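PDB 3LFT: uncharacterized protein from Streptococcus pneumoniae, which probably serves as the substrate-binding component of an ABC transporter and holds L-tryptophan in its ligand pocket. Local coordinates for residues V224-I234 / T266-A276. Residues are numbered along the deposited sequence; the frame is centred on the assembly and turned at random.
Sequences VEVGGLASVVI and TGKSVINKKIA
The carboxamide of Asn272 meets Val224 edge-on: ND2 gives one N-H to Val224 O at 2.9 Å, nearly straight and within the amide plane, and the other to a water, near that plane, that also bonds Glu225 O. Ile275 lies over one face of the amide, with CG1 3.4 Å from Asn272 CG. From the same side its N-H reaches OD1, above the carbonyl plane, which makes Asn272 the N-cap of the helix starting at Lys273. With CG anti to the backbone N (chi1 -168°), the amide reaches across to the turn, while CB packs against Gly228 O at 3.2 Å. Val224 O is gripped twice, since Gly227 N, closing the type I turn 224-227, meets it from the face opposite ND2. Val224 CG1 rests against Asn272 CB at 3.8 Å, the two side chains running in opposite directions. Beyond the cap, Leu229 CD1 touches Ala276 CB at 3.5 Å. Asn272 N donates to Leu229 O, and from there the strands pair antiparallel, Ser231 with Val270 and Val233 with Lys268 as hydrogen-bonded pairs. On the face carrying these side chains, Val270 CG1 meets Val233 CG2 at 3.8 Å and Val224 CG2 at 4.0 Å. Val232 and Ala230 on the other face touch helix 119-129. Strand 293-294 completes a small mixed sheet whose central strand, 268-271, runs into an asparagine-capped helix within this periplasmic-binding-protein-like fold.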
ATOM      1  N   VAL A 224      -7.577   9.686  -1.313  1.00  5.17           N
ATOM      2  CA  VAL A 224      -8.189  10.660  -2.198  1.00  6.13           C
ATOM      3  C   VAL A 224      -9.626  10.912  -1.778  1.00  5.54           C
ATOM      4  O   VAL A 224     -10.081  12.060  -1.795  1.00  7.73           O
ATOM      5  CB  VAL A 224      -8.088  10.241  -3.689  1.00  6.06           C
ATOM      6  CG1 VAL A 224      -8.879  11.207  -4.594  1.00  7.15           C
ATOM      7  CG2 VAL A 224      -6.614  10.231  -4.140  1.00  7.49           C
ATOM      8  N   GLU A 225     -10.346   9.874  -1.362  1.00  5.53           N
ATOM      9  CA  GLU A 225     -11.761  10.068  -1.083  1.00  6.68           C
ATOM     10  C   GLU A 225     -12.069  10.911   0.148  1.00  6.76           C
ATOM     11  O   GLU A 225     -13.192  11.396   0.266  1.00  7.34           O
ATOM     12  CB  GLU A 225     -12.534   8.759  -1.132  1.00  8.34           C
ATOM     13  CG  GLU A 225     -12.238   7.750  -0.095  1.00 12.16           C
ATOM     14  CD  GLU A 225     -12.925   6.407  -0.412  1.00 15.43           C
ATOM     15  OE1 GLU A 225     -12.571   5.380   0.201  1.00 17.92           O
ATOM     16  OE2 GLU A 225     -13.822   6.376  -1.290  1.00 17.66           O
ATOM     17  N   VAL A 226     -11.091  11.086   1.046  1.00  5.91           N
ATOM     18  CA  VAL A 226     -11.309  11.911   2.248  1.00  6.20           C
ATOM     19  C   VAL A 226     -10.554  13.243   2.220  1.00  6.23           C
ATOM     20  O   VAL A 226     -10.390  13.891   3.246  1.00  7.42           O
ATOM     21  CB  VAL A 226     -11.050  11.148   3.586  1.00  6.28           C
ATOM     22  CG1 VAL A 226     -11.892   9.876   3.653  1.00  7.96           C
ATOM     23  CG2 VAL A 226      -9.561  10.820   3.749  1.00  7.16           C
ATOM     24  N   GLY A 227     -10.114  13.678   1.047  1.00  6.25           N
ATOM     25  CA  GLY A 227      -9.601  15.047   0.928  1.00  6.20           C
ATOM     26  C   GLY A 227      -8.378  15.197   0.040  1.00  6.43           C
ATOM     27  O   GLY A 227      -7.900  16.318  -0.167  1.00  7.40           O
ATOM     28  N   GLY A 228      -7.841  14.106  -0.487  1.00  7.22           N
ATOM     29  CA  GLY A 228      -6.777  14.239  -1.480  1.00  6.96           C
ATOM     30  C   GLY A 228      -7.340  14.708  -2.807  1.00  6.88           C
ATOM     31  O   GLY A 228      -8.550  14.576  -3.060  1.00  8.10           O
ATOM     32  N   LEU A 229      -6.484  15.271  -3.656  1.00  6.61           N
ATOM     33  CA  LEU A 229      -6.895  15.747  -4.959  1.00  7.34           C
ATOM     34  C   LEU A 229      -7.029  14.606  -5.967  1.00  6.65           C
ATOM     35  O   LEU A 229      -8.070  14.466  -6.616  1.00  6.70           O
ATOM     36  CB  LEU A 229      -5.899  16.791  -5.457  1.00  6.70           C
ATOM     37  CG  LEU A 229      -6.066  17.204  -6.928  1.00  6.80           C
ATOM     38  CD1 LEU A 229      -7.418  17.854  -7.170  1.00  7.51           C
ATOM     39  CD2 LEU A 229      -4.929  18.121  -7.381  1.00  8.65           C
ATOM     40  N   ALA A 230      -5.973  13.801  -6.102  1.00  6.65           N
ATOM     41  CA  ALA A 230      -5.944  12.791  -7.141  1.00  6.42           C
ATOM     42  C   ALA A 230      -4.748  11.894  -6.916  1.00  5.86           C
ATOM     43  O   ALA A 230      -3.830  12.200  -6.148  1.00  5.85           O
ATOM     44  CB  ALA A 230      -5.824  13.465  -8.520  1.00  6.76           C
ATOM     45  N   SER A 231      -4.780  10.741  -7.574  1.00  4.85           N
ATOM     46  CA  SER A 231      -3.632   9.854  -7.635  1.00  4.80           C
ATOM     47  C   SER A 231      -3.776   8.881  -8.803  1.00  3.87           C
ATOM     48  O   SER A 231      -4.724   8.981  -9.587  1.00  3.77           O
ATOM     49  CB  SER A 231      -3.417   9.111  -6.308  1.00  5.40           C
ATOM     50  OG  SER A 231      -2.169   8.428  -6.334  1.00  5.38           O
ATOM     51  N   VAL A 232      -2.842   7.938  -8.890  1.00  4.36           N
ATOM     52  CA  VAL A 232      -2.920   6.794  -9.813  1.00  4.05           C
ATOM     53  C   VAL A 232      -2.693   5.572  -8.936  1.00  4.09           C
ATOM     54  O   VAL A 232      -1.671   5.498  -8.238  1.00  4.57           O
ATOM     55  CB  VAL A 232      -1.895   6.873 -10.952  1.00  3.98           C
ATOM     56  CG1 VAL A 232      -2.108   5.723 -11.917  1.00  5.38           C
ATOM     57  CG2 VAL A 232      -2.009   8.235 -11.671  1.00  5.92           C
ATOM     58  N   VAL A 233      -3.654   4.646  -8.948  1.00  4.76           N
ATOM     59  CA  VAL A 233      -3.724   3.622  -7.905  1.00  5.20           C
ATOM     60  C   VAL A 233      -4.095   2.264  -8.457  1.00  5.00           C
ATOM     61  O   VAL A 233      -4.724   2.151  -9.502  1.00  5.03           O
ATOM     62  CB  VAL A 233      -4.746   4.016  -6.794  1.00  5.65           C
ATOM     63  CG1 VAL A 233      -4.304   5.317  -6.110  1.00  6.78           C
ATOM     64  CG2 VAL A 233      -6.152   4.177  -7.372  1.00  6.49           C
ATOM     65  N   ILE A 234      -3.692   1.250  -7.704  1.00  6.07           N
ATOM     66  CA  ILE A 234      -4.053  -0.125  -8.015  0.50  6.22           C
ATOM     67  C   ILE A 234      -5.327  -0.491  -7.278  1.00  6.31           C
ATOM     68  O   ILE A 234      -5.604   0.026  -6.184  1.00  6.10           O
ATOM     69  CB  ILE A 234      -2.944  -1.049  -7.602  0.50  6.69           C
ATOM     70  CG1 ILE A 234      -1.718  -0.733  -8.438  0.50  6.51           C
ATOM     71  CG2 ILE A 234      -3.336  -2.504  -7.788  0.50  6.37           C
ATOM     72  CD1 ILE A 234      -0.481  -1.096  -7.732  0.50  6.81           C
ATOM     73  N   THR A 266       0.041  -1.132 -12.905  1.00  7.63           N
ATOM     74  CA  THR A 266      -0.299   0.055 -13.718  1.00 10.47           C
ATOM     75  C   THR A 266      -1.326   1.028 -13.181  1.00 10.46           C
ATOM     76  O   THR A 266      -1.156   2.265 -13.235  1.00 12.62           O
ATOM     77  CB  THR A 266      -0.402  -0.224 -15.173  1.00 11.40           C
ATOM     78  OG1 THR A 266      -0.868  -1.570 -15.373  1.00 16.41           O
ATOM     79  CG2 THR A 266       1.028  -0.143 -15.734  1.00  7.28           C
ATOM     80  N   GLY A 267      -2.387   0.449 -12.672  1.00 10.67           N
ATOM     81  CA  GLY A 267      -3.434   1.196 -12.053  1.00  8.39           C
ATOM     82  C   GLY A 267      -4.144   2.134 -13.004  1.00  7.24           C
ATOM     83  O   GLY A 267      -3.987   2.069 -14.228  1.00  8.32           O
ATOM     84  N   LYS A 268      -4.932   3.010 -12.390  1.00  6.33           N
ATOM     85  CA  LYS A 268      -5.780   3.967 -13.084  1.00  5.98           C
ATOM     86  C   LYS A 268      -5.904   5.179 -12.204  1.00  5.54           C
ATOM     87  O   LYS A 268      -5.689   5.101 -10.986  1.00  5.95           O
ATOM     88  CB  LYS A 268      -7.184   3.407 -13.330  1.00  6.30           C
ATOM     89  CG  LYS A 268      -7.258   2.233 -14.282  1.00  6.90           C
ATOM     90  CD  LYS A 268      -8.713   1.856 -14.613  1.00 11.39           C
ATOM     91  CE  LYS A 268      -8.770   0.649 -15.540  1.00 13.22           C
ATOM     92  NZ  LYS A 268     -10.113  -0.005 -15.548  1.00 16.22           N
ATOM     93  N   SER A 269      -6.184   6.323 -12.803  1.00  5.29           N
ATOM     94  CA  SER A 269      -6.291   7.531 -12.002  1.00  6.24           C
ATOM     95  C   SER A 269      -7.558   7.513 -11.137  1.00  6.25           C
ATOM     96  O   SER A 269      -8.568   6.845 -11.451  1.00  6.45           O
ATOM     97  CB  SER A 269      -6.269   8.771 -12.883  1.00  5.94           C
ATOM     98  OG  SER A 269      -7.433   8.775 -13.675  1.00  6.63           O
ATOM     99  N   VAL A 270      -7.497   8.293 -10.066  1.00  7.08           N
ATOM    100  CA  VAL A 270      -8.655   8.608  -9.238  1.00  6.56           C
ATOM    101  C   VAL A 270      -8.614  10.105  -8.976  1.00  7.13           C
ATOM    102  O   VAL A 270      -7.574  10.642  -8.612  1.00  6.01           O
ATOM    103  CB  VAL A 270      -8.689   7.747  -7.941  1.00  6.20           C
ATOM    104  CG1 VAL A 270      -7.360   7.805  -7.189  1.00  6.31           C
ATOM    105  CG2 VAL A 270      -9.861   8.142  -7.043  1.00  6.98           C
ATOM    106  N   ILE A 271      -9.741  10.769  -9.214  1.00  7.19           N
ATOM    107  CA  ILE A 271      -9.808  12.222  -9.159  1.00  7.94           C
ATOM    108  C   ILE A 271     -10.942  12.647  -8.249  1.00  7.59           C
ATOM    109  O   ILE A 271     -12.080  12.183  -8.401  1.00  7.26           O
ATOM    110  CB  ILE A 271     -10.023  12.829 -10.557  1.00  8.97           C
ATOM    111  CG1 ILE A 271      -8.948  12.327 -11.532  1.00 11.36           C
ATOM    112  CG2 ILE A 271     -10.058  14.377 -10.491  1.00 10.27           C
ATOM    113  CD1 ILE A 271      -9.139  12.779 -12.931  1.00 14.52           C
ATOM    114  N   ASN A 272     -10.635  13.535  -7.307  1.00  6.72           N
ATOM    115  CA  ASN A 272     -11.654  14.087  -6.425  1.00  6.21           C
ATOM    116  C   ASN A 272     -12.084  15.418  -7.004  1.00  5.77           C
ATOM    117  O   ASN A 272     -11.410  16.437  -6.854  1.00  4.87           O
ATOM    118  CB  ASN A 272     -11.114  14.238  -5.002  1.00  6.09           C
ATOM    119  CG  ASN A 272     -12.183  14.536  -4.006  1.00  7.03           C
ATOM    120  OD1 ASN A 272     -13.113  15.313  -4.267  1.00  7.28           O
ATOM    121  ND2 ASN A 272     -12.038  13.971  -2.815  1.00  8.74           N
ATOM    122  N   LYS A 273     -13.225  15.374  -7.690  1.00  5.21           N
ATOM    123  CA  LYS A 273     -13.697  16.494  -8.482  1.00  6.55           C
ATOM    124  C   LYS A 273     -13.979  17.710  -7.623  1.00  6.80           C
ATOM    125  O   LYS A 273     -13.584  18.831  -7.984  1.00  6.95           O
ATOM    126  CB  LYS A 273     -14.939  16.097  -9.290  1.00  7.13           C
ATOM    127  CG  LYS A 273     -15.496  17.218 -10.143  1.00  8.51           C
ATOM    128  CD  LYS A 273     -16.615  16.720 -11.031  1.00 12.59           C
ATOM    129  CE  LYS A 273     -16.089  16.428 -12.408  1.00 14.99           C
ATOM    130  NZ  LYS A 273     -17.168  16.558 -13.424  1.00 16.83           N
ATOM    131  N   LYS A 274     -14.678  17.512  -6.503  1.00  7.53           N
ATOM    132  CA  LYS A 274     -15.004  18.640  -5.633  1.00  8.43           C
ATOM    133  C   LYS A 274     -13.758  19.250  -5.006  1.00  7.35           C
ATOM    134  O   LYS A 274     -13.649  20.466  -4.931  1.00  7.74           O
ATOM    135  CB  LYS A 274     -16.034  18.263  -4.560  1.00  9.55           C
ATOM    136  N   ILE A 275     -12.789  18.419  -4.601  1.00  6.48           N
ATOM    137  CA  ILE A 275     -11.539  18.958  -4.060  1.00  5.87           C
ATOM    138  C   ILE A 275     -10.819  19.785  -5.124  1.00  6.25           C
ATOM    139  O   ILE A 275     -10.358  20.900  -4.848  1.00  6.50           O
ATOM    140  CB  ILE A 275     -10.634  17.846  -3.472  1.00  5.38           C
ATOM    141  CG1 ILE A 275     -11.262  17.260  -2.197  1.00  6.36           C
ATOM    142  CG2 ILE A 275      -9.218  18.357  -3.207  1.00  5.66           C
ATOM    143  CD1 ILE A 275     -11.246  18.184  -0.968  1.00  5.72           C
ATOM    144  N   ALA A 276     -10.764  19.282  -6.360  1.00  6.04           N
ATOM    145  CA  ALA A 276     -10.161  20.062  -7.453  1.00  6.69           C
ATOM    146  C   ALA A 276     -10.825  21.406  -7.614  1.00  7.01           C
ATOM    147  O   ALA A 276     -10.148  22.448  -7.630  1.00  6.82           O
ATOM    148  CB  ALA A 276     -10.205  19.297  -8.775  1.00  6.61           C
TER
HETATM  149  O   HOH W   1     -13.290  14.582  -0.224  1.00 17.41           O